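PDB 2QAS: hypothetical protein from Caulobacter vibrioides, which probably acts as an adaptor that tethers ssrA-tagged proteins to the ClpX unfoldase and so promotes their degradation. Local coordinates for residues A[48-53]-A[109-114]; A[23-28]-A[122-127]; A[88-93]-A[103-108]; A[44-49]-A[115-120]. One frame throughout, in Å; residues are numbered along the deposited sequence.

Contact 1. Residues A[48-53]-A[109-114]; sequences YITFKT and ALTRFY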
loop_
_atom_site.group_PDB
_atom_site.type_symbol
_atom_site.label_atom_id
_atom_site.label_comp_id
_atom_site.label_asym_id
_atom_site.label_seq_id
_atom_site.Cartn_x
_atom_site.Cartn_y
_atom_site.Cartn_z
ATOM N N TYR A 48 -13.542 11.831 4.673
ATOM C CA TYR A 48 -14.575 11.118 5.399
ATOM C C TYR A 48 -13.923 9.799 5.792
ATOM O O TYR A 48 -13.555 9.002 4.931
ATOM C CB TYR A 48 -15.794 10.849 4.524
ATOM C CG TYR A 48 -16.723 12.033 4.392
ATOM C CD1 TYR A 48 -16.418 13.103 3.551
ATOM C CD2 TYR A 48 -17.894 12.103 5.152
ATOM C CE1 TYR A 48 -17.249 14.220 3.469
ATOM C CE2 TYR A 48 -18.737 13.213 5.081
ATOM C CZ TYR A 48 -18.409 14.269 4.238
ATOM O OH TYR A 48 -19.247 15.368 4.182
ATOM N N ILE A 49 -13.757 9.587 7.089
ATOM C CA ILE A 49 -13.146 8.371 7.594
ATOM C C ILE A 49 -14.194 7.551 8.331
ATOM O O ILE A 49 -14.873 8.066 9.219
ATOM C CB ILE A 49 -12.022 8.678 8.617
ATOM C CG1 ILE A 49 -11.031 9.685 8.042
ATOM C CG2 ILE A 49 -11.327 7.398 9.020
ATOM C CD1 ILE A 49 -10.365 9.210 6.819
ATOM N N THR A 50 -14.334 6.279 7.977
ATOM C CA THR A 50 -15.296 5.439 8.674
ATOM C C THR A 50 -14.524 4.333 9.371
ATOM O O THR A 50 -13.637 3.734 8.780
ATOM C CB THR A 50 -16.315 4.823 7.705
ATOM O OG1 THR A 50 -16.905 5.859 6.907
ATOM C CG2 THR A 50 -17.410 4.111 8.478
ATOM N N PHE A 51 -14.847 4.074 10.632
ATOM C CA PHE A 51 -14.151 3.037 11.388
ATOM C C PHE A 51 -15.037 2.243 12.345
ATOM O O PHE A 51 -16.136 2.670 12.721
ATOM C CB PHE A 51 -13.016 3.646 12.202
ATOM C CG PHE A 51 -13.483 4.605 13.262
ATOM C CD1 PHE A 51 -13.865 5.900 12.928
ATOM C CD2 PHE A 51 -13.546 4.207 14.596
ATOM C CE1 PHE A 51 -14.301 6.786 13.906
ATOM C CE2 PHE A 51 -13.981 5.081 15.586
ATOM C CZ PHE A 51 -14.360 6.377 15.245
ATOM N N LYS A 52 -14.517 1.093 12.754
ATOM C CA LYS A 52 -15.210 0.203 13.673
ATOM C C LYS A 52 -14.935 0.696 15.086
ATOM O O LYS A 52 -13.798 0.674 15.542
ATOM C CB LYS A 52 -14.688 -1.230 13.503
ATOM C CG LYS A 52 -15.674 -2.314 13.920
ATOM C CD LYS A 52 -16.822 -2.442 12.913
ATOM C CE LYS A 52 -17.935 -3.349 13.443
ATOM N NZ LYS A 52 -17.406 -4.662 13.920
ATOM N N THR A 53 -15.987 1.142 15.762
ATOM C CA THR A 53 -15.908 1.665 17.123
ATOM C C THR A 53 -15.379 0.676 18.160
ATOM O O THR A 53 -14.696 1.068 19.111
ATOM C CB THR A 53 -17.292 2.138 17.589
ATOM O OG1 THR A 53 -17.763 3.160 16.707
ATOM C CG2 THR A 53 -17.223 2.691 19.000
ATOM N N ALA A 109 -8.569 -0.201 12.188
ATOM C CA ALA A 109 -10.001 -0.094 12.436
ATOM C C ALA A 109 -10.765 0.479 11.243
ATOM O O ALA A 109 -11.974 0.316 11.147
ATOM C CB ALA A 109 -10.243 0.745 13.668
ATOM N N LEU A 110 -10.055 1.131 10.328
ATOM C CA LEU A 110 -10.684 1.733 9.158
ATOM C C LEU A 110 -11.456 0.769 8.280
ATOM O O LEU A 110 -11.047 -0.376 8.088
ATOM C CB LEU A 110 -9.635 2.430 8.300
ATOM C CG LEU A 110 -9.405 3.906 8.596
ATOM C CD1 LEU A 110 -9.201 4.133 10.082
ATOM C CD2 LEU A 110 -8.198 4.357 7.805
ATOM N N THR A 111 -12.574 1.243 7.739
ATOM C CA THR A 111 -13.382 0.424 6.853
ATOM C C THR A 111 -13.739 1.205 5.593
ATOM O O THR A 111 -14.144 0.627 4.588
ATOM C CB THR A 111 -14.681 -0.067 7.535
ATOM O OG1 THR A 111 -15.582 1.026 7.706
ATOM C CG2 THR A 111 -14.375 -0.670 8.894
ATOM N N ARG A 112 -13.582 2.521 5.627
ATOM C CA ARG A 112 -13.901 3.299 4.442
ATOM C C ARG A 112 -13.187 4.642 4.423
ATOM O O ARG A 112 -12.951 5.243 5.470
ATOM C CB ARG A 112 -15.412 3.512 4.342
ATOM C CG ARG A 112 -15.866 3.914 2.953
ATOM C CD ARG A 112 -17.030 4.885 2.994
ATOM N NE ARG A 112 -17.421 5.310 1.651
ATOM C CZ ARG A 112 -18.154 6.389 1.389
ATOM N NH1 ARG A 112 -18.580 7.163 2.385
ATOM N NH2 ARG A 112 -18.459 6.700 0.130
ATOM N N PHE A 113 -12.838 5.097 3.225
ATOM C CA PHE A 113 -12.149 6.365 3.029
ATOM C C PHE A 113 -12.769 7.047 1.823
ATOM O O PHE A 113 -12.962 6.407 0.793
ATOM C CB PHE A 113 -10.666 6.140 2.754
ATOM C CG PHE A 113 -9.881 7.411 2.637
ATOM C CD1 PHE A 113 -9.558 8.150 3.777
ATOM C CD2 PHE A 113 -9.492 7.892 1.387
ATOM C CE1 PHE A 113 -8.858 9.355 3.674
ATOM C CE2 PHE A 113 -8.792 9.097 1.266
ATOM C CZ PHE A 113 -8.475 9.831 2.416
ATOM N N TYR A 114 -13.069 8.336 1.938
ATOM C CA TYR A 114 -13.692 9.057 0.836
ATOM C C TYR A 114 -13.387 10.554 0.834
ATOM O O TYR A 114 -13.508 11.220 1.858
ATOM C CB TYR A 114 -15.219 8.842 0.883
ATOM C CG TYR A 114 -15.964 9.411 -0.311
ATOM C CD1 TYR A 114 -15.666 8.987 -1.604
ATOM C CD2 TYR A 114 -16.941 10.401 -0.153
ATOM C CE1 TYR A 114 -16.312 9.529 -2.719
ATOM C CE2 TYR A 114 -17.601 10.962 -1.272
ATOM C CZ TYR A 114 -17.278 10.516 -2.550
ATOM O OH TYR A 114 -17.900 11.042 -3.665
HETATM O O HOH W 1 -16.170 7.380 4.646
#
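I49 reaches across with its CD1 to the edge of the F113 ring, near the ring plane, 3.3 Å from F113 CD1, while its CG2 branch lies 4.0 Å from L110 CG. F113, with CG anti to its backbone N (chi1 -176°), sends its ring to I49. The two residues F113 and L110 belong to strand 110-114, which runs antiparallel to strand 48-52 (162° between the short axes), and the pairing contains a classic beta bulge. The evidence is that T111 and R112 both face T50: T50 O accepts from T111 N at 2.9 Å and only weakly from R112 N. Before the bulge T50 N is bonded to R112 O at 3.0 Å, and Y48 and Y114 exchange two backbone bonds; beyond it K52 N meets A109 O at 3.1 Å, with the donor lying above the carbonyl plane. I49, F51, L110 and F113 share one face of the sheet, where V28 and A31 of helix 16-35 cover part of them.

On the other face Y48, T50, R112 and Y114 line up. T50 OG1 bonds to T73 of the adjoining strand, and T111 OG1 to E71, so the polar groups on this side link three strands. The R112 guanidinium lies with one face over Y114 CB. A water sits 2.8 Å from T50 OG1 and is held weakly by Y48 O and R112 NH1.

Contact 2. Residues A[23-28]-A[122-127]; sequences ALRGVV and LQFSAP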
loop_
_atom_site.group_PDB
_atom_site.type_symbol
_atom_site.label_atom_id
_atom_site.label_comp_id
_atom_site.label_asym_id
_atom_site.label_seq_id
_atom_site.Cartn_x
_atom_site.Cartn_y
_atom_site.Cartn_z
ATOM N N ALA A 23 -1.828 -2.640 2.309
ATOM C CA ALA A 23 -1.040 -1.684 1.560
ATOM C C ALA A 23 -1.855 -0.413 1.356
ATOM O O ALA A 23 -1.346 0.690 1.519
ATOM C CB ALA A 23 -0.642 -2.276 0.205
ATOM N N LEU A 24 -3.129 -0.573 1.019
ATOM C CA LEU A 24 -3.978 0.576 0.769
ATOM C C LEU A 24 -4.388 1.380 2.008
ATOM O O LEU A 24 -4.710 2.567 1.899
ATOM C CB LEU A 24 -5.205 0.142 -0.032
ATOM C CG LEU A 24 -4.836 -0.209 -1.474
ATOM C CD1 LEU A 24 -6.049 -0.746 -2.210
ATOM C CD2 LEU A 24 -4.287 1.035 -2.168
ATOM N N ARG A 25 -4.381 0.754 3.181
ATOM C CA ARG A 25 -4.716 1.488 4.395
ATOM C C ARG A 25 -3.671 2.587 4.537
ATOM O O ARG A 25 -3.935 3.647 5.113
ATOM C CB ARG A 25 -4.682 0.573 5.621
ATOM C CG ARG A 25 -5.832 -0.428 5.675
ATOM C CD ARG A 25 -5.785 -1.263 6.946
ATOM N NE ARG A 25 -6.904 -2.205 7.019
ATOM C CZ ARG A 25 -8.174 -1.853 7.208
ATOM N NH1 ARG A 25 -8.497 -0.573 7.345
ATOM N NH2 ARG A 25 -9.125 -2.780 7.254
ATOM N N GLY A 26 -2.492 2.325 3.978
ATOM C CA GLY A 26 -1.397 3.275 4.028
ATOM C C GLY A 26 -1.670 4.579 3.304
ATOM O O GLY A 26 -0.997 5.579 3.559
ATOM N N VAL A 27 -2.637 4.578 2.389
ATOM C CA VAL A 27 -2.980 5.803 1.663
ATOM C C VAL A 27 -3.707 6.737 2.633
ATOM O O VAL A 27 -3.560 7.960 2.575
ATOM C CB VAL A 27 -3.900 5.520 0.450
ATOM C CG1 VAL A 27 -4.373 6.832 -0.166
ATOM C CG2 VAL A 27 -3.154 4.712 -0.592
ATOM N N VAL A 28 -4.492 6.148 3.527
ATOM C CA VAL A 28 -5.219 6.930 4.517
ATOM C C VAL A 28 -4.199 7.620 5.409
ATOM O O VAL A 28 -4.284 8.817 5.666
ATOM C CB VAL A 28 -6.123 6.030 5.371
ATOM C CG1 VAL A 28 -6.804 6.849 6.449
ATOM C CG2 VAL A 28 -7.161 5.341 4.470
ATOM N N LEU A 122 -12.126 4.404 -0.916
ATOM C CA LEU A 122 -11.463 3.139 -0.594
ATOM C C LEU A 122 -12.328 2.386 0.406
ATOM O O LEU A 122 -12.978 3.002 1.243
ATOM C CB LEU A 122 -10.085 3.380 0.035
ATOM C CG LEU A 122 -8.973 3.994 -0.816
ATOM C CD1 LEU A 122 -7.749 4.231 0.057
ATOM C CD2 LEU A 122 -8.626 3.071 -1.978
ATOM N N GLN A 123 -12.340 1.060 0.318
ATOM C CA GLN A 123 -13.120 0.233 1.237
ATOM C C GLN A 123 -12.217 -0.879 1.768
ATOM O O GLN A 123 -11.607 -1.601 0.991
ATOM C CB GLN A 123 -14.338 -0.362 0.515
ATOM C CG GLN A 123 -15.277 0.687 -0.109
ATOM C CD GLN A 123 -16.432 0.073 -0.916
ATOM O OE1 GLN A 123 -17.232 -0.706 -0.387
ATOM N NE2 GLN A 123 -16.521 0.430 -2.200
ATOM N N PHE A 124 -12.123 -1.006 3.090
ATOM C CA PHE A 124 -11.274 -2.026 3.700
ATOM C C PHE A 124 -12.052 -3.033 4.536
ATOM O O PHE A 124 -13.283 -3.063 4.522
ATOM C CB PHE A 124 -10.212 -1.397 4.606
ATOM C CG PHE A 124 -9.582 -0.159 4.050
ATOM C CD1 PHE A 124 -10.181 1.079 4.227
ATOM C CD2 PHE A 124 -8.380 -0.225 3.368
ATOM C CE1 PHE A 124 -9.591 2.230 3.735
ATOM C CE2 PHE A 124 -7.782 0.921 2.871
ATOM C CZ PHE A 124 -8.389 2.152 3.056
ATOM N N SER A 125 -11.296 -3.844 5.277
ATOM C CA SER A 125 -11.824 -4.889 6.156
ATOM C C SER A 125 -12.912 -5.716 5.480
ATOM O O SER A 125 -13.648 -6.453 6.141
ATOM C CB SER A 125 -12.367 -4.275 7.453
ATOM O OG SER A 125 -12.707 -5.282 8.394
ATOM N N ALA A 126 -12.999 -5.592 4.158
ATOM C CA ALA A 126 -13.991 -6.317 3.375
ATOM C C ALA A 126 -13.306 -7.268 2.397
ATOM O O ALA A 126 -12.877 -6.854 1.317
ATOM C CB ALA A 126 -14.880 -5.329 2.615
ATOM N N PRO A 127 -13.186 -8.557 2.771
ATOM C CA PRO A 127 -12.552 -9.576 1.924
ATOM C C PRO A 127 -13.464 -10.045 0.784
ATOM O O PRO A 127 -13.010 -10.685 -0.169
ATOM C CB PRO A 127 -12.235 -10.693 2.916
ATOM C CG PRO A 127 -13.387 -10.612 3.870
ATOM C CD PRO A 127 -13.523 -9.116 4.096
#
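The helical segment 23-28 passes the end of strand 120-123 with its closest CA pair, R25 and F124, 7.5 Å apart; no hydrogen bond joins the two segments, and the side chains of L122 and F124 touch both helix side chains and the helix backbone at L24 and R25. R25 and F124 carry most of the contact. The arginine chain is extended from CG to NE (chi2 -177°), running past the phenylalanine in the opposite direction, so that its guanidinium comes down over F124 CB and CG, with CG 3.4 Å above the guanidinium plane and the two planes 25° apart. Lower on the same arginine, CG touches the ring at CD2, 3.4 Å away. R25 NH2 also lies near S125 N, but both are donors and no bond joins them; the guanidinium is held in part by the bond from R25 NH1 to L110 O.

The outer edge of the F124 ring abuts the helix backbone, with L24 C near the ring plane, 3.5 Å from F124 CE2. Its CZ meets V28 CG2 at 3.7 Å. Beside the ring, L122 points its CD1 at V27 CB, 4.1 Å away.

F124 and L122 also bond through their backbones to T111 and F113 of strand 110-115. The helix thus lies across the face of the antiparallel sheet that carries L110 and F113, beside the outermost strand 120-123; its L24 and V27 also pack against A20 and A23 of the second subunit.

Contact 3. Residues A[88-93]-A[103-108]; sequences TFFSVT and LSVPYA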
loop_
_atom_site.group_PDB
_atom_site.type_symbol
_atom_site.label_atom_id
_atom_site.label_comp_id
_atom_site.label_asym_id
_atom_site.label_seq_id
_atom_site.Cartn_x
_atom_site.Cartn_y
_atom_site.Cartn_z
ATOM N N THR A 88 0.963 3.974 13.514
ATOM C CA THR A 88 -0.014 2.890 13.580
ATOM C C THR A 88 -1.460 3.330 13.852
ATOM O O THR A 88 -2.398 2.553 13.677
ATOM C CB THR A 88 0.392 1.855 14.645
ATOM O OG1 THR A 88 0.538 2.504 15.915
ATOM C CG2 THR A 88 1.712 1.198 14.263
ATOM N N PHE A 89 -1.639 4.575 14.283
ATOM C CA PHE A 89 -2.970 5.099 14.574
ATOM C C PHE A 89 -2.929 6.624 14.569
ATOM O O PHE A 89 -1.853 7.216 14.643
ATOM C CB PHE A 89 -3.426 4.619 15.950
ATOM C CG PHE A 89 -2.761 5.336 17.080
ATOM C CD1 PHE A 89 -3.301 6.511 17.589
ATOM C CD2 PHE A 89 -1.552 4.876 17.593
ATOM C CE1 PHE A 89 -2.649 7.221 18.588
ATOM C CE2 PHE A 89 -0.890 5.580 18.593
ATOM C CZ PHE A 89 -1.438 6.756 19.090
ATOM N N PHE A 90 -4.095 7.259 14.474
ATOM C CA PHE A 90 -4.152 8.719 14.502
ATOM C C PHE A 90 -5.143 9.190 15.561
ATOM O O PHE A 90 -6.094 8.473 15.903
ATOM C CB PHE A 90 -4.549 9.294 13.132
ATOM C CG PHE A 90 -5.981 9.013 12.725
ATOM C CD1 PHE A 90 -6.325 7.814 12.103
ATOM C CD2 PHE A 90 -6.981 9.963 12.944
ATOM C CE1 PHE A 90 -7.645 7.560 11.702
ATOM C CE2 PHE A 90 -8.301 9.723 12.550
ATOM C CZ PHE A 90 -8.635 8.522 11.928
ATOM N N SER A 91 -4.899 10.375 16.108
ATOM C CA SER A 91 -5.819 10.936 17.087
ATOM C C SER A 91 -6.174 12.348 16.613
ATOM O O SER A 91 -5.376 12.989 15.927
ATOM C CB SER A 91 -5.222 10.914 18.511
ATOM O OG SER A 91 -4.009 11.623 18.601
ATOM N N VAL A 92 -7.384 12.799 16.949
ATOM C CA VAL A 92 -7.908 14.102 16.517
ATOM C C VAL A 92 -8.937 14.629 17.503
ATOM O O VAL A 92 -9.594 13.855 18.196
ATOM C CB VAL A 92 -8.710 14.004 15.177
ATOM C CG1 VAL A 92 -8.791 15.354 14.512
ATOM C CG2 VAL A 92 -8.092 12.996 14.258
ATOM N N THR A 93 -9.108 15.944 17.525
ATOM C CA THR A 93 -10.117 16.552 18.373
ATOM C C THR A 93 -11.223 17.027 17.442
ATOM O O THR A 93 -10.960 17.739 16.468
ATOM C CB THR A 93 -9.579 17.763 19.123
ATOM O OG1 THR A 93 -8.551 17.343 20.022
ATOM C CG2 THR A 93 -10.702 18.439 19.910
ATOM N N LEU A 103 -10.227 11.609 19.991
ATOM C CA LEU A 103 -10.388 10.263 19.463
ATOM C C LEU A 103 -9.072 9.713 18.967
ATOM O O LEU A 103 -8.239 10.445 18.424
ATOM C CB LEU A 103 -11.345 10.257 18.279
ATOM C CG LEU A 103 -12.838 10.406 18.505
ATOM C CD1 LEU A 103 -13.514 10.418 17.145
ATOM C CD2 LEU A 103 -13.361 9.253 19.357
ATOM N N SER A 104 -8.904 8.410 19.145
ATOM C CA SER A 104 -7.726 7.708 18.671
ATOM C C SER A 104 -8.243 6.553 17.847
ATOM O O SER A 104 -9.048 5.757 18.324
ATOM C CB SER A 104 -6.884 7.196 19.831
ATOM O OG SER A 104 -5.973 8.201 20.224
ATOM N N VAL A 105 -7.791 6.474 16.604
ATOM C CA VAL A 105 -8.242 5.411 15.721
ATOM C C VAL A 105 -7.083 4.714 15.027
ATOM O O VAL A 105 -6.229 5.366 14.422
ATOM C CB VAL A 105 -9.204 5.972 14.651
ATOM C CG1 VAL A 105 -9.684 4.854 13.739
ATOM C CG2 VAL A 105 -10.375 6.666 15.331
ATOM N N PRO A 106 -7.021 3.376 15.125
ATOM C CA PRO A 106 -5.922 2.669 14.463
ATOM C C PRO A 106 -6.269 2.578 12.986
ATOM O O PRO A 106 -7.448 2.575 12.621
ATOM C CB PRO A 106 -5.931 1.291 15.136
ATOM C CG PRO A 106 -6.605 1.533 16.449
ATOM C CD PRO A 106 -7.714 2.480 16.067
ATOM N N TYR A 107 -5.263 2.522 12.126
ATOM C CA TYR A 107 -5.560 2.407 10.711
ATOM C C TYR A 107 -6.222 1.059 10.449
ATOM O O TYR A 107 -6.951 0.893 9.475
ATOM C CB TYR A 107 -4.286 2.578 9.897
ATOM C CG TYR A 107 -3.667 3.931 10.144
ATOM C CD1 TYR A 107 -2.475 4.055 10.848
ATOM C CD2 TYR A 107 -4.313 5.099 9.727
ATOM C CE1 TYR A 107 -1.937 5.310 11.137
ATOM C CE2 TYR A 107 -3.785 6.356 10.010
ATOM C CZ TYR A 107 -2.599 6.455 10.717
ATOM O OH TYR A 107 -2.078 7.690 11.023
ATOM N N ALA A 108 -5.989 0.111 11.351
ATOM C CA ALA A 108 -6.567 -1.219 11.238
ATOM C C ALA A 108 -8.087 -1.178 11.426
ATOM O O ALA A 108 -8.816 -2.013 10.885
ATOM C CB ALA A 108 -5.947 -2.141 12.272
HETATM O O HOH W 2 -3.197 -0.066 12.917
#
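V105 N donates to F90 O at 2.7 Å, nearly straight at the hydrogen (171°), and F90 N returns a bond to V105 O at 2.9 Å, which makes F90 and V105 a hydrogen-bonded pair of the beta hairpin formed by strands 89-96 and 99-106. A second such pair follows at V92 and L103, where L103 N meets V92 O at 2.9 Å. At the open end of the hairpin T88 O accepts from Y107 N at 3.3 Å, and a water donating to the same oxygen takes a bond from A108 N, so T88 O is tied to the residues after strand 99-106 both directly and through the water.

Outward from these bonds the two faces differ. F90, V92, L103 and V105 share the buried face; F90 meets I49 of strand 47-52 and L32 of helix 16-35, V105 meets F51, and V92 packs on L83. F90 and V105 lie side by side and point the same way, and V105 CB sits over the ring in a CH-pi contact, 4.1 Å from the centroid of F90. The F90 ring owes this place to chi1 69°, which puts CG between the backbone N and the carbonyl carbon. Y107 crosses it obliquely, its ring plane at 31° to that of F90 and its CE2 close to F90 CD1; the phenol OH is bonded to G86 O.

The opposite face carries F89, S91, S104 and P106 and is more exposed around F89. There F89 CB rests 4.2 Å from P106 CB, and the ring's CE1 comes to 3.8 Å from S104 OG.

Contact 4. Residues A[44-49]-A[115-120]; sequences PHHLYI and DPSVQF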
loop_
_atom_site.group_PDB
_atom_site.type_symbol
_atom_site.label_atom_id
_atom_site.label_comp_id
_atom_site.label_asym_id
_atom_site.label_seq_id
_atom_site.Cartn_x
_atom_site.Cartn_y
_atom_site.Cartn_z
ATOM N N PRO A 44 -10.209 22.184 -2.422
ATOM C CA PRO A 44 -11.365 21.805 -1.596
ATOM C C PRO A 44 -11.325 20.406 -0.978
ATOM O O PRO A 44 -12.361 19.877 -0.579
ATOM C CB PRO A 44 -12.522 21.938 -2.575
ATOM C CG PRO A 44 -11.908 21.387 -3.831
ATOM C CD PRO A 44 -10.543 22.070 -3.855
ATOM N N HIS A 45 -10.145 19.801 -0.900
ATOM C CA HIS A 45 -10.035 18.456 -0.339
ATOM C C HIS A 45 -10.411 18.355 1.137
ATOM O O HIS A 45 -10.005 19.178 1.954
ATOM C CB HIS A 45 -8.612 17.922 -0.525
ATOM C CG HIS A 45 -8.250 17.647 -1.951
ATOM N ND1 HIS A 45 -8.665 16.516 -2.619
ATOM C CD2 HIS A 45 -7.523 18.365 -2.840
ATOM C CE1 HIS A 45 -8.209 16.546 -3.859
ATOM N NE2 HIS A 45 -7.514 17.658 -4.018
ATOM N N HIS A 46 -11.218 17.348 1.453
ATOM C CA HIS A 46 -11.631 17.059 2.817
ATOM C C HIS A 46 -11.855 15.555 2.905
ATOM O O HIS A 46 -12.090 14.904 1.883
ATOM C CB HIS A 46 -12.885 17.847 3.225
ATOM C CG HIS A 46 -14.044 17.703 2.292
ATOM N ND1 HIS A 46 -14.037 18.212 1.010
ATOM C CD2 HIS A 46 -15.265 17.145 2.470
ATOM C CE1 HIS A 46 -15.203 17.973 0.439
ATOM N NE2 HIS A 46 -15.967 17.327 1.303
ATOM N N LEU A 47 -11.788 14.993 4.110
ATOM C CA LEU A 47 -11.917 13.546 4.238
ATOM C C LEU A 47 -13.050 12.994 5.083
ATOM O O LEU A 47 -13.457 13.589 6.066
ATOM C CB LEU A 47 -10.595 12.962 4.766
ATOM C CG LEU A 47 -9.297 13.564 4.201
ATOM C CD1 LEU A 47 -8.095 12.909 4.848
ATOM C CD2 LEU A 47 -9.242 13.382 2.691
ATOM N N TYR A 48 -13.542 11.831 4.673
ATOM C CA TYR A 48 -14.575 11.118 5.399
ATOM C C TYR A 48 -13.923 9.799 5.792
ATOM O O TYR A 48 -13.555 9.002 4.931
ATOM C CB TYR A 48 -15.794 10.849 4.524
ATOM C CG TYR A 48 -16.723 12.033 4.392
ATOM C CD1 TYR A 48 -16.418 13.103 3.551
ATOM C CD2 TYR A 48 -17.894 12.103 5.152
ATOM C CE1 TYR A 48 -17.249 14.220 3.469
ATOM C CE2 TYR A 48 -18.737 13.213 5.081
ATOM C CZ TYR A 48 -18.409 14.269 4.238
ATOM O OH TYR A 48 -19.247 15.368 4.182
ATOM N N ILE A 49 -13.757 9.587 7.089
ATOM C CA ILE A 49 -13.146 8.371 7.594
ATOM C C ILE A 49 -14.194 7.551 8.331
ATOM O O ILE A 49 -14.873 8.066 9.219
ATOM C CB ILE A 49 -12.022 8.678 8.617
ATOM C CG1 ILE A 49 -11.031 9.685 8.042
ATOM C CG2 ILE A 49 -11.327 7.398 9.020
ATOM C CD1 ILE A 49 -10.365 9.210 6.819
ATOM N N ASP A 115 -12.976 11.073 -0.319
ATOM C CA ASP A 115 -12.700 12.496 -0.481
ATOM C C ASP A 115 -13.640 12.975 -1.583
ATOM O O ASP A 115 -13.328 12.856 -2.762
ATOM C CB ASP A 115 -11.258 12.747 -0.921
ATOM C CG ASP A 115 -10.947 14.235 -1.085
ATOM O OD1 ASP A 115 -11.891 15.046 -1.234
ATOM O OD2 ASP A 115 -9.753 14.605 -1.078
ATOM N N PRO A 116 -14.805 13.518 -1.210
ATOM C CA PRO A 116 -15.831 14.027 -2.130
ATOM C C PRO A 116 -15.350 14.928 -3.269
ATOM O O PRO A 116 -15.958 14.946 -4.332
ATOM C CB PRO A 116 -16.788 14.774 -1.197
ATOM C CG PRO A 116 -16.722 13.974 0.042
ATOM C CD PRO A 116 -15.234 13.699 0.189
ATOM N N SER A 117 -14.270 15.675 -3.041
ATOM C CA SER A 117 -13.736 16.609 -4.036
ATOM C C SER A 117 -13.293 16.018 -5.369
ATOM O O SER A 117 -13.475 16.639 -6.428
ATOM C CB SER A 117 -12.576 17.403 -3.438
ATOM O OG SER A 117 -13.066 18.439 -2.609
ATOM N N VAL A 118 -12.694 14.833 -5.309
ATOM C CA VAL A 118 -12.214 14.149 -6.503
ATOM C C VAL A 118 -12.847 12.766 -6.539
ATOM O O VAL A 118 -12.408 11.882 -7.263
ATOM C CB VAL A 118 -10.667 14.024 -6.492
ATOM C CG1 VAL A 118 -10.034 15.402 -6.623
ATOM C CG2 VAL A 118 -10.199 13.368 -5.189
ATOM N N GLN A 119 -13.888 12.593 -5.736
ATOM C CA GLN A 119 -14.603 11.330 -5.665
ATOM C C GLN A 119 -13.711 10.103 -5.543
ATOM O O GLN A 119 -13.992 9.059 -6.137
ATOM C CB GLN A 119 -15.505 11.180 -6.882
ATOM C CG GLN A 119 -16.642 12.183 -6.933
ATOM C CD GLN A 119 -17.333 12.170 -8.279
ATOM O OE1 GLN A 119 -17.879 11.145 -8.705
ATOM N NE2 GLN A 119 -17.301 13.307 -8.967
ATOM N N PHE A 120 -12.641 10.225 -4.765
ATOM C CA PHE A 120 -11.752 9.097 -4.555
ATOM C C PHE A 120 -12.223 8.346 -3.316
ATOM O O PHE A 120 -12.393 8.941 -2.257
ATOM C CB PHE A 120 -10.310 9.573 -4.368
ATOM C CG PHE A 120 -9.360 8.467 -4.034
ATOM C CD1 PHE A 120 -9.034 8.188 -2.710
ATOM C CD2 PHE A 120 -8.845 7.649 -5.040
ATOM C CE1 PHE A 120 -8.217 7.107 -2.388
ATOM C CE2 PHE A 120 -8.025 6.562 -4.729
ATOM C CZ PHE A 120 -7.711 6.290 -3.398
#
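An Asx turn with a G1 beta bulge shapes the loop 115-120, which links strands 110-115 and 120-123 and faces the loop leading into strand 47-52. In the turn D115 OD1 accepts from S117 N, while Q119 and F120 both face D115. The other oxygen of that carboxylate, OD2, reaches across: H45 ND1 donates to it at 2.7 Å from the syn side, 30° out of the carboxylate plane, yet near the ring plane. Ring and carboxylate planes stand 79° apart. D115 CG lies anti to the backbone N (chi1 -180°), which carries the group toward H45.

P44, which follows a cis peptide bond, is gripped twice through its carbonyl oxygen. H46 ND1 meets P44 O at 2.8 Å in the carbonyl plane, whereas S117 OG donates to it at 2.6 Å from above that plane. The H46 ring in turn carries P116 over one face, with P116 CD 4.2 Å from the ring centroid. P116 also lies against Y48, its CG 3.5 Å from Y48 CE1, and V118 CG1 approaches H45 CE1.

D115 OD2 has a further bond from the OH of the second subunit's Y16, whose ring also stacks on F120, so one carboxylate oxygen joins both loops to the other chain. If the weak bond from L13 N there to H45 NE2 is real, it would fit a neutral imidazole, though the carboxylate could favour a charged one.

Overall arrangement
From the N terminus the chain passes 23-28 on helix 16-35, then 44-49 and the overlapping 48-53 on strand 47-52, and returns through the strands. Contact 3 closes the innermost, hairpin loop and nests in contact 1, closed as 109-114 comes back beside 48-53. Contact 4 follows with 115-120, starting from the same part of strand 47-52 as contact 1; contact 2 closes the outermost loop around all of them, and none cross. Contacts 1 and 4 join neighbouring strands and their end loops in the four-stranded sheet, contact 2 sets the helix against it, and contact 3 belongs to the three-stranded sheet, whose F90 and V105 touch contact 1. Contacts 2 and 4 both reach the second subunit.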